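Local atomic coordinates of glucose-6-phosphate isomerase (Thermus thermophilus, PDB entry 1ZZG), a protein that probably catalyses the reversible isomerisation of glucose 6-phosphate and fructose 6-phosphate, a step shared by glycolysis and gluconeogenesis. Residues 20-25 with 389-394; 84-89 with 254-259; 284-289 with 293-298. All blocks are in the same frame, centred on the assembly; numbering follows the deposited sequence.

Interaction 1 of 3, residues 20-25 with 389-394; sequences GPLLEE and GELWEV
Leu391, on the last turn of helix 371-391, reaches across to Leu22 and Leu23 near the start of helix 20-32, and the contact between the two segments is purely apolar. Its two methyls divide the work. CD2 meets the branch point of Leu22, 3.8 Å from Leu22 CG, and lies almost as near the CD2 methyl of the same residue. CD1 goes to the other leucine, 4.1 Å from Leu23 CD2, so the fork of Leu391 spreads over two consecutive side chains. In Leu22 the first torsion (chi1 -174°) sets CG opposite the backbone N, which carries the branch across to Leu391. Leu23 starts out pointing away and approaches only through its CD2 end. The leucines cross obliquely, and with 126 Å² buried in all, this is a light touch rather than a deep interlock.

Backbone bonds finish the helix that carries Leu391. Val394 N binds Gly389 O at 2.9 Å. Glu393 N binds Glu390 O at 3.1 Å; with Glu393 at positive phi, this is a Schellman motif, and it turns the chain away just beyond the contact.

Charges flank the leucines: Glu390 forms a salt bridge with Lys33, and Glu25 with Arg28 and Arg29.

Helix 228-238 lies against both partners, His237 touching Leu22 and Leu391 and Leu234 touching Leu23, so three helices meet here. Past the helix end, Trp392 and Val394 pack on strand 278-287 of the mixed sheet.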
loop_
_atom_site.group_PDB
_atom_site.type_symbol
_atom_site.label_atom_id
_atom_site.label_comp_id
_atom_site.label_asym_id
_atom_site.label_seq_id
_atom_site.Cartn_x
_atom_site.Cartn_y
_atom_site.Cartn_z
ATOM N N GLY A 20 -1.943 29.204 20.541
ATOM C CA GLY A 20 -0.927 28.852 21.520
ATOM C C GLY A 20 -1.482 28.254 22.804
ATOM O O GLY A 20 -1.089 27.152 23.192
ATOM N N PRO A 21 -2.393 28.961 23.492
ATOM C CA PRO A 21 -2.996 28.484 24.744
ATOM C C PRO A 21 -3.696 27.133 24.604
ATOM O O PRO A 21 -3.606 26.281 25.492
ATOM C CB PRO A 21 -3.967 29.604 25.100
ATOM C CG PRO A 21 -3.239 30.823 24.600
ATOM C CD PRO A 21 -2.767 30.365 23.237
ATOM N N LEU A 22 -4.395 26.953 23.487
ATOM C CA LEU A 22 -5.119 25.711 23.211
ATOM C C LEU A 22 -4.145 24.543 23.104
ATOM O O LEU A 22 -4.388 23.466 23.648
ATOM C CB LEU A 22 -5.904 25.827 21.897
ATOM C CG LEU A 22 -6.808 24.630 21.575
ATOM C CD1 LEU A 22 -8.038 24.693 22.455
ATOM C CD2 LEU A 22 -7.213 24.638 20.112
ATOM N N LEU A 23 -3.047 24.762 22.388
ATOM C CA LEU A 23 -2.035 23.725 22.211
ATOM C C LEU A 23 -1.336 23.414 23.541
ATOM O O LEU A 23 -1.086 22.246 23.858
ATOM C CB LEU A 23 -1.005 24.164 21.159
ATOM C CG LEU A 23 -1.506 24.346 19.719
ATOM C CD1 LEU A 23 -0.418 24.967 18.859
ATOM C CD2 LEU A 23 -1.927 23.000 19.147
ATOM N N GLU A 24 -1.026 24.453 24.317
ATOM C CA GLU A 24 -0.361 24.274 25.610
ATOM C C GLU A 24 -1.218 23.424 26.544
ATOM O O GLU A 24 -0.707 22.560 27.259
ATOM C CB GLU A 24 -0.091 25.626 26.277
ATOM C CG GLU A 24 0.823 26.570 25.508
ATOM C CD GLU A 24 2.271 26.130 25.498
ATOM O OE1 GLU A 24 2.610 25.127 26.169
ATOM O OE2 GLU A 24 3.077 26.801 24.821
ATOM N N GLU A 25 -2.524 23.674 26.532
ATOM C CA GLU A 25 -3.454 22.934 27.379
ATOM C C GLU A 25 -3.579 21.484 26.908
ATOM O O GLU A 25 -3.662 20.563 27.721
ATOM C CB GLU A 25 -4.822 23.627 27.377
ATOM C CG GLU A 25 -5.932 22.895 28.116
ATOM C CD GLU A 25 -5.585 22.575 29.561
ATOM O OE1 GLU A 25 -4.614 23.158 30.092
ATOM O OE2 GLU A 25 -6.296 21.743 30.169
ATOM N N GLY A 389 -5.459 13.755 20.157
ATOM C CA GLY A 389 -6.449 13.054 20.959
ATOM C C GLY A 389 -7.055 14.012 21.972
ATOM O O GLY A 389 -8.248 13.938 22.285
ATOM N N GLU A 390 -6.229 14.918 22.490
ATOM C CA GLU A 390 -6.690 15.904 23.460
ATOM C C GLU A 390 -7.474 17.018 22.768
ATOM O O GLU A 390 -8.533 17.427 23.242
ATOM C CB GLU A 390 -5.499 16.515 24.214
ATOM C CG GLU A 390 -4.703 15.528 25.069
ATOM C CD GLU A 390 -5.577 14.740 26.033
ATOM O OE1 GLU A 390 -6.666 15.237 26.394
ATOM O OE2 GLU A 390 -5.169 13.631 26.443
ATOM N N LEU A 391 -6.946 17.513 21.652
ATOM C CA LEU A 391 -7.609 18.580 20.910
ATOM C C LEU A 391 -8.993 18.175 20.413
ATOM O O LEU A 391 -9.891 19.010 20.334
ATOM C CB LEU A 391 -6.749 19.020 19.723
ATOM C CG LEU A 391 -5.436 19.737 20.049
ATOM C CD1 LEU A 391 -4.607 19.870 18.785
ATOM C CD2 LEU A 391 -5.724 21.113 20.648
ATOM N N TRP A 392 -9.168 16.899 20.078
ATOM C CA TRP A 392 -10.457 16.425 19.584
ATOM C C TRP A 392 -11.290 15.732 20.658
ATOM O O TRP A 392 -12.364 15.203 20.377
ATOM C CB TRP A 392 -10.264 15.488 18.385
ATOM C CG TRP A 392 -9.669 16.166 17.183
ATOM C CD1 TRP A 392 -9.353 17.491 17.059
ATOM C CD2 TRP A 392 -9.272 15.543 15.953
ATOM N NE1 TRP A 392 -8.781 17.729 15.832
ATOM C CE2 TRP A 392 -8.717 16.552 15.132
ATOM C CE3 TRP A 392 -9.330 14.232 15.466
ATOM C CZ2 TRP A 392 -8.217 16.289 13.847
ATOM C CZ3 TRP A 392 -8.833 13.966 14.187
ATOM C CH2 TRP A 392 -8.283 14.994 13.394
ATOM N N GLU A 393 -10.785 15.737 21.888
ATOM C CA GLU A 393 -11.492 15.146 23.021
ATOM C C GLU A 393 -11.923 13.701 22.828
ATOM O O GLU A 393 -13.083 13.344 23.054
ATOM C CB GLU A 393 -12.714 15.998 23.368
ATOM C CG GLU A 393 -12.366 17.454 23.614
ATOM C CD GLU A 393 -13.542 18.260 24.125
ATOM O OE1 GLU A 393 -14.631 18.197 23.510
ATOM O OE2 GLU A 393 -13.372 18.963 25.141
ATOM N N VAL A 394 -10.976 12.869 22.418
ATOM C CA VAL A 394 -11.246 11.457 22.208
ATOM C C VAL A 394 -10.189 10.657 22.939
ATOM O O VAL A 394 -9.164 11.200 23.361
ATOM C CB VAL A 394 -11.170 11.078 20.712
ATOM C CG1 VAL A 394 -12.277 11.773 19.931
ATOM C CG2 VAL A 394 -9.808 11.461 20.156
#

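Interaction 2 of 3, residues 84-89 with 254-259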
loop_
_atom_site.group_PDB
_atom_site.type_symbol
_atom_site.label_atom_id
_atom_site.label_comp_id
_atom_site.label_asym_id
_atom_site.label_seq_id
_atom_site.Cartn_x
_atom_site.Cartn_y
_atom_site.Cartn_z
ATOM N N LEU A 84 9.959 -0.437 9.263
ATOM C CA LEU A 84 11.361 -0.361 9.672
ATOM C C LEU A 84 12.299 -1.318 8.927
ATOM O O LEU A 84 13.375 -0.918 8.456
ATOM C CB LEU A 84 11.462 -0.594 11.186
ATOM C CG LEU A 84 10.850 0.502 12.075
ATOM C CD1 LEU A 84 10.767 0.025 13.525
ATOM C CD2 LEU A 84 11.689 1.777 11.979
ATOM N N GLU A 85 11.895 -2.581 8.817
ATOM C CA GLU A 85 12.715 -3.578 8.134
ATOM C C GLU A 85 12.912 -3.267 6.654
ATOM O O GLU A 85 13.992 -3.480 6.111
ATOM C CB GLU A 85 12.092 -4.967 8.297
ATOM C CG GLU A 85 12.921 -6.121 7.718
ATOM C CD GLU A 85 12.556 -6.458 6.285
ATOM O OE1 GLU A 85 11.345 -6.592 6.003
ATOM O OE2 GLU A 85 13.475 -6.603 5.441
ATOM N N ALA A 86 11.870 -2.759 6.003
ATOM C CA ALA A 86 11.955 -2.433 4.586
ATOM C C ALA A 86 12.958 -1.306 4.362
ATOM O O ALA A 86 13.653 -1.267 3.350
ATOM C CB ALA A 86 10.586 -2.021 4.059
ATOM N N ALA A 87 13.039 -0.396 5.324
ATOM C CA ALA A 87 13.933 0.742 5.201
ATOM C C ALA A 87 15.371 0.499 5.659
ATOM O O ALA A 87 16.301 1.134 5.154
ATOM C CB ALA A 87 13.351 1.929 5.962
ATOM N N PHE A 88 15.563 -0.429 6.588
ATOM C CA PHE A 88 16.900 -0.642 7.116
ATOM C C PHE A 88 17.471 -2.053 7.089
ATOM O O PHE A 88 18.344 -2.373 7.893
ATOM C CB PHE A 88 16.943 -0.099 8.548
ATOM C CG PHE A 88 16.411 1.301 8.673
ATOM C CD1 PHE A 88 17.002 2.347 7.967
ATOM C CD2 PHE A 88 15.316 1.575 9.487
ATOM C CE1 PHE A 88 16.512 3.651 8.070
ATOM C CE2 PHE A 88 14.815 2.875 9.603
ATOM C CZ PHE A 88 15.413 3.918 8.891
ATOM N N ASN A 89 17.007 -2.898 6.179
ATOM C CA ASN A 89 17.548 -4.247 6.125
ATOM C C ASN A 89 18.962 -4.186 5.541
ATOM O O ASN A 89 19.150 -3.846 4.373
ATOM C CB ASN A 89 16.667 -5.157 5.270
ATOM C CG ASN A 89 17.043 -6.622 5.413
ATOM O OD1 ASN A 89 18.223 -6.969 5.393
ATOM N ND2 ASN A 89 16.042 -7.486 5.557
ATOM N N LEU A 254 11.200 3.686 2.479
ATOM C CA LEU A 254 10.130 3.943 3.444
ATOM C C LEU A 254 8.748 3.666 2.846
ATOM O O LEU A 254 7.755 4.235 3.292
ATOM C CB LEU A 254 10.172 5.398 3.910
ATOM C CG LEU A 254 11.298 5.863 4.835
ATOM C CD1 LEU A 254 11.112 7.346 5.128
ATOM C CD2 LEU A 254 11.276 5.061 6.134
ATOM N N SER A 255 8.682 2.794 1.846
ATOM C CA SER A 255 7.409 2.483 1.192
ATOM C C SER A 255 6.329 1.924 2.123
ATOM O O SER A 255 5.146 1.955 1.794
ATOM C CB SER A 255 7.638 1.490 0.048
ATOM O OG SER A 255 7.992 0.215 0.544
ATOM N N HIS A 256 6.725 1.406 3.280
ATOM C CA HIS A 256 5.748 0.838 4.204
ATOM C C HIS A 256 5.396 1.760 5.370
ATOM O O HIS A 256 4.566 1.408 6.214
ATOM C CB HIS A 256 6.253 -0.512 4.717
ATOM C CG HIS A 256 6.313 -1.564 3.654
ATOM N ND1 HIS A 256 5.225 -2.337 3.312
ATOM C CD2 HIS A 256 7.304 -1.913 2.799
ATOM C CE1 HIS A 256 5.540 -3.113 2.291
ATOM N NE2 HIS A 256 6.796 -2.876 1.960
ATOM N N LEU A 257 6.016 2.939 5.412
ATOM C CA LEU A 257 5.741 3.886 6.483
ATOM C C LEU A 257 4.320 4.447 6.393
ATOM O O LEU A 257 3.636 4.566 7.411
ATOM C CB LEU A 257 6.751 5.044 6.473
ATOM C CG LEU A 257 6.634 6.006 7.664
ATOM C CD1 LEU A 257 6.899 5.253 8.959
ATOM C CD2 LEU A 257 7.637 7.141 7.529
ATOM N N PRO A 258 3.854 4.801 5.178
ATOM C CA PRO A 258 2.490 5.341 5.088
ATOM C C PRO A 258 1.428 4.436 5.715
ATOM O O PRO A 258 0.533 4.918 6.406
ATOM C CB PRO A 258 2.293 5.531 3.585
ATOM C CG PRO A 258 3.683 5.896 3.127
ATOM C CD PRO A 258 4.521 4.860 3.864
ATOM N N SER A 259 1.531 3.128 5.487
ATOM C CA SER A 259 0.561 2.195 6.054
ATOM C C SER A 259 0.588 2.247 7.573
ATOM O O SER A 259 -0.456 2.172 8.225
ATOM C CB SER A 259 0.839 0.766 5.592
ATOM O OG SER A 259 0.504 0.597 4.231
#
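The type I beta turn from Leu254 to Leu257, which leads from strand 244-249 into helix 257-269, sets Leu254 and His256 against Ala86 and Ala87 in the last turns of helix 79-88. The strand belongs to the mixed sheet, whereas helix 79-88 follows strand 68-72 of the five-stranded parallel sheet; the contact therefore joins the two sheet-bearing halves of the chain, consistent with the paired SIS domains of the phosphoglucose isomerase family.

Both alanine methyls point toward the turn. Ala87 CB meets one methyl of Leu254, 3.8 Å from Leu254 CD2. Leu254 leaves its backbone in the other direction, and the end of its side chain swings back, with CG anti to the carbonyl carbon (chi1 -72°). The Ala87 methyl also sits 3.9 Å above the Phe88 ring, over its centre. Two residues on in the turn, His256 brings ring atom CD2 up to the neighbouring alanine: Ala86 CB lies 3.5 Å from His256 CD2, approaching the imidazole obliquely. The turn itself is closed by Leu257 N to Leu254 O, at 3.0 Å.

Within 84-89, away from the contact, Asn89 ND2 donates to Glu85 OE2 at 2.7 Å, nearly straight at 175°, on the anti side of the carboxylate and somewhat out of its plane. Asn89 also binds Gly92 and Val93, and Glu85 binds Tyr97.

Between these segments the chemistry is methyl against methyl and methyl against ring carbon, and it depends on closeness rather than polarity. With only alanine methyls on the helix side, and Leu254 starting away from it, the backbones approach until Ala87 CA and Leu254 CA are 5.3 Å apart. A directional element comes from next door, where Arg253 NH2 binds Ala87 O.

Interaction 3 of 3, residues 284-289 with 293-298; sequences VPALGP and HAQVQL
Gln295 lays its terminal amide against strand residues 284-286. Its NE2 donates to Pro285 O at 3.1 Å; the bond is nearly straight (173°), stays in the planes of the amide and the carbonyl, and uses a lone pair of the oxygen. Extended beyond CG (chi2 -176°), the side chain is long enough to reach the strand. Asp291 OD1 takes a second bond from NE2. The same NE2 passes 3.8 Å from Ala286 CB. On the other branch, OE1 lies 3.4 Å from Val284 CG1. Water 1 ties the same groups together, donating to Pro285 O at 2.7 Å and to Gln295 OE1 at 3.0 Å. Replacing Gln295 with leucine would probably deprive Pro285 O of its amide donor, Asp291 of a partner and the water of one acceptor.

Farther along, Pro289, which follows a cis peptide bond, presents its carbonyl to the edge of an imidazole, Pro289 O being 3.5 Å from His293 CD2. The ring's NE2 bonds to Glu131 of the second subunit, and Gln263 and Asp266 of that subunit pack on Ala294 and Gln295, placing the loop at the dimer interface.

Strand 278-287, this loop, helix 296-301 and the parallel strand 306-313 make up a beta-alpha-beta crossover, with strand 244-249 between the two in the sheet, as expected of the alpha/beta SIS fold.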
loop_
_atom_site.group_PDB
_atom_site.type_symbol
_atom_site.label_atom_id
_atom_site.label_comp_id
_atom_site.label_asym_id
_atom_site.label_seq_id
_atom_site.Cartn_x
_atom_site.Cartn_y
_atom_site.Cartn_z
ATOM N N VAL A 284 -4.857 8.926 3.991
ATOM C CA VAL A 284 -4.663 8.291 2.690
ATOM C C VAL A 284 -3.167 8.186 2.417
ATOM O O VAL A 284 -2.467 9.196 2.359
ATOM C CB VAL A 284 -5.333 9.122 1.567
ATOM C CG1 VAL A 284 -5.111 8.458 0.217
ATOM C CG2 VAL A 284 -6.817 9.263 1.843
ATOM N N PRO A 285 -2.655 6.954 2.244
ATOM C CA PRO A 285 -1.227 6.734 1.984
ATOM C C PRO A 285 -0.812 7.059 0.547
ATOM O O PRO A 285 -1.574 6.842 -0.393
ATOM C CB PRO A 285 -1.052 5.253 2.309
ATOM C CG PRO A 285 -2.357 4.668 1.797
ATOM C CD PRO A 285 -3.395 5.676 2.278
ATOM N N ALA A 286 0.401 7.581 0.388
ATOM C CA ALA A 286 0.933 7.906 -0.928
ATOM C C ALA A 286 2.448 7.833 -0.895
ATOM O O ALA A 286 3.071 8.012 0.155
ATOM C CB ALA A 286 0.489 9.295 -1.356
ATOM N N LEU A 287 3.034 7.555 -2.052
ATOM C CA LEU A 287 4.479 7.468 -2.172
ATOM C C LEU A 287 4.928 8.344 -3.330
ATOM O O LEU A 287 4.247 8.430 -4.347
ATOM C CB LEU A 287 4.916 6.020 -2.425
ATOM C CG LEU A 287 4.702 5.013 -1.288
ATOM C CD1 LEU A 287 5.163 3.623 -1.743
ATOM C CD2 LEU A 287 5.480 5.457 -0.056
ATOM N N GLY A 288 6.072 8.994 -3.165
ATOM C CA GLY A 288 6.595 9.843 -4.218
ATOM C C GLY A 288 7.857 9.230 -4.782
ATOM O O GLY A 288 8.659 8.659 -4.031
ATOM N N PRO A 289 8.078 9.338 -6.101
ATOM C CA PRO A 289 7.221 10.001 -7.091
ATOM C C PRO A 289 6.126 9.157 -7.761
ATOM O O PRO A 289 5.318 9.698 -8.521
ATOM C CB PRO A 289 8.229 10.503 -8.115
ATOM C CG PRO A 289 9.198 9.361 -8.163
ATOM C CD PRO A 289 9.393 9.016 -6.686
ATOM N N HIS A 293 1.860 9.685 -10.546
ATOM C CA HIS A 293 1.307 8.926 -11.658
ATOM C C HIS A 293 0.112 8.093 -11.199
ATOM O O HIS A 293 -0.106 6.993 -11.718
ATOM C CB HIS A 293 2.366 7.966 -12.225
ATOM C CG HIS A 293 3.651 8.627 -12.615
ATOM N ND1 HIS A 293 3.920 9.034 -13.903
ATOM C CD2 HIS A 293 4.750 8.936 -11.886
ATOM C CE1 HIS A 293 5.130 9.563 -13.953
ATOM N NE2 HIS A 293 5.656 9.516 -12.742
ATOM N N ALA A 294 -0.650 8.589 -10.225
ATOM C CA ALA A 294 -1.804 7.835 -9.747
ATOM C C ALA A 294 -2.795 8.639 -8.912
ATOM O O ALA A 294 -3.998 8.611 -9.174
ATOM C CB ALA A 294 -1.337 6.609 -8.955
ATOM N N GLN A 295 -2.307 9.347 -7.900
ATOM C CA GLN A 295 -3.210 10.116 -7.053
ATOM C C GLN A 295 -3.095 11.630 -7.202
ATOM O O GLN A 295 -4.058 12.354 -6.940
ATOM C CB GLN A 295 -3.002 9.735 -5.587
ATOM C CG GLN A 295 -3.196 8.257 -5.302
ATOM C CD GLN A 295 -3.081 7.934 -3.822
ATOM O OE1 GLN A 295 -3.979 8.237 -3.033
ATOM N NE2 GLN A 295 -1.972 7.319 -3.439
ATOM N N VAL A 296 -1.926 12.104 -7.619
ATOM C CA VAL A 296 -1.700 13.534 -7.776
ATOM C C VAL A 296 -2.693 14.199 -8.721
ATOM O O VAL A 296 -3.060 15.356 -8.518
ATOM C CB VAL A 296 -0.259 13.816 -8.254
ATOM C CG1 VAL A 296 -0.117 15.276 -8.671
ATOM C CG2 VAL A 296 0.720 13.509 -7.126
ATOM N N GLN A 297 -3.128 13.474 -9.752
ATOM C CA GLN A 297 -4.095 14.025 -10.700
ATOM C C GLN A 297 -5.335 14.467 -9.926
ATOM O O GLN A 297 -5.851 15.565 -10.138
ATOM C CB GLN A 297 -4.459 12.977 -11.763
ATOM C CG GLN A 297 -5.683 13.303 -12.617
ATOM C CD GLN A 297 -5.614 14.667 -13.294
ATOM O OE1 GLN A 297 -4.593 15.034 -13.887
ATOM N NE2 GLN A 297 -6.712 15.417 -13.222
ATOM N N LEU A 298 -5.799 13.620 -9.015
ATOM C CA LEU A 298 -6.965 13.956 -8.209
ATOM C C LEU A 298 -6.662 15.140 -7.287
ATOM O O LEU A 298 -7.508 16.014 -7.099
ATOM C CB LEU A 298 -7.404 12.761 -7.360
ATOM C CG LEU A 298 -8.393 13.088 -6.231
ATOM C CD1 LEU A 298 -9.775 13.346 -6.814
ATOM C CD2 LEU A 298 -8.457 11.932 -5.247
HETATM O O HOH W 1 -3.795 5.775 -1.402
#

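Along the chain, interaction 2 is complete before interaction 3 begins, and both fall within the span of chain that interaction 1 brings together. Interaction 1 stands apart, its centre about 30 Å from that of interaction 2 and about 31 Å from that of interaction 3. Helix 371-391 nevertheless connects it to interaction 2, since Leu84, Phe88 and Leu257 pack on that helix. Interactions 2 and 3 have centres about 17 Å apart and touch directly, with Pro258 CB 3.6 Å from Pro285 CB and Ser255 CB 3.7 Å from Leu287 CD1. Packing thus runs from helix 79-88 through the turn 254-257 and the start of helix 257-269 to strand 278-287 and the subunit interface.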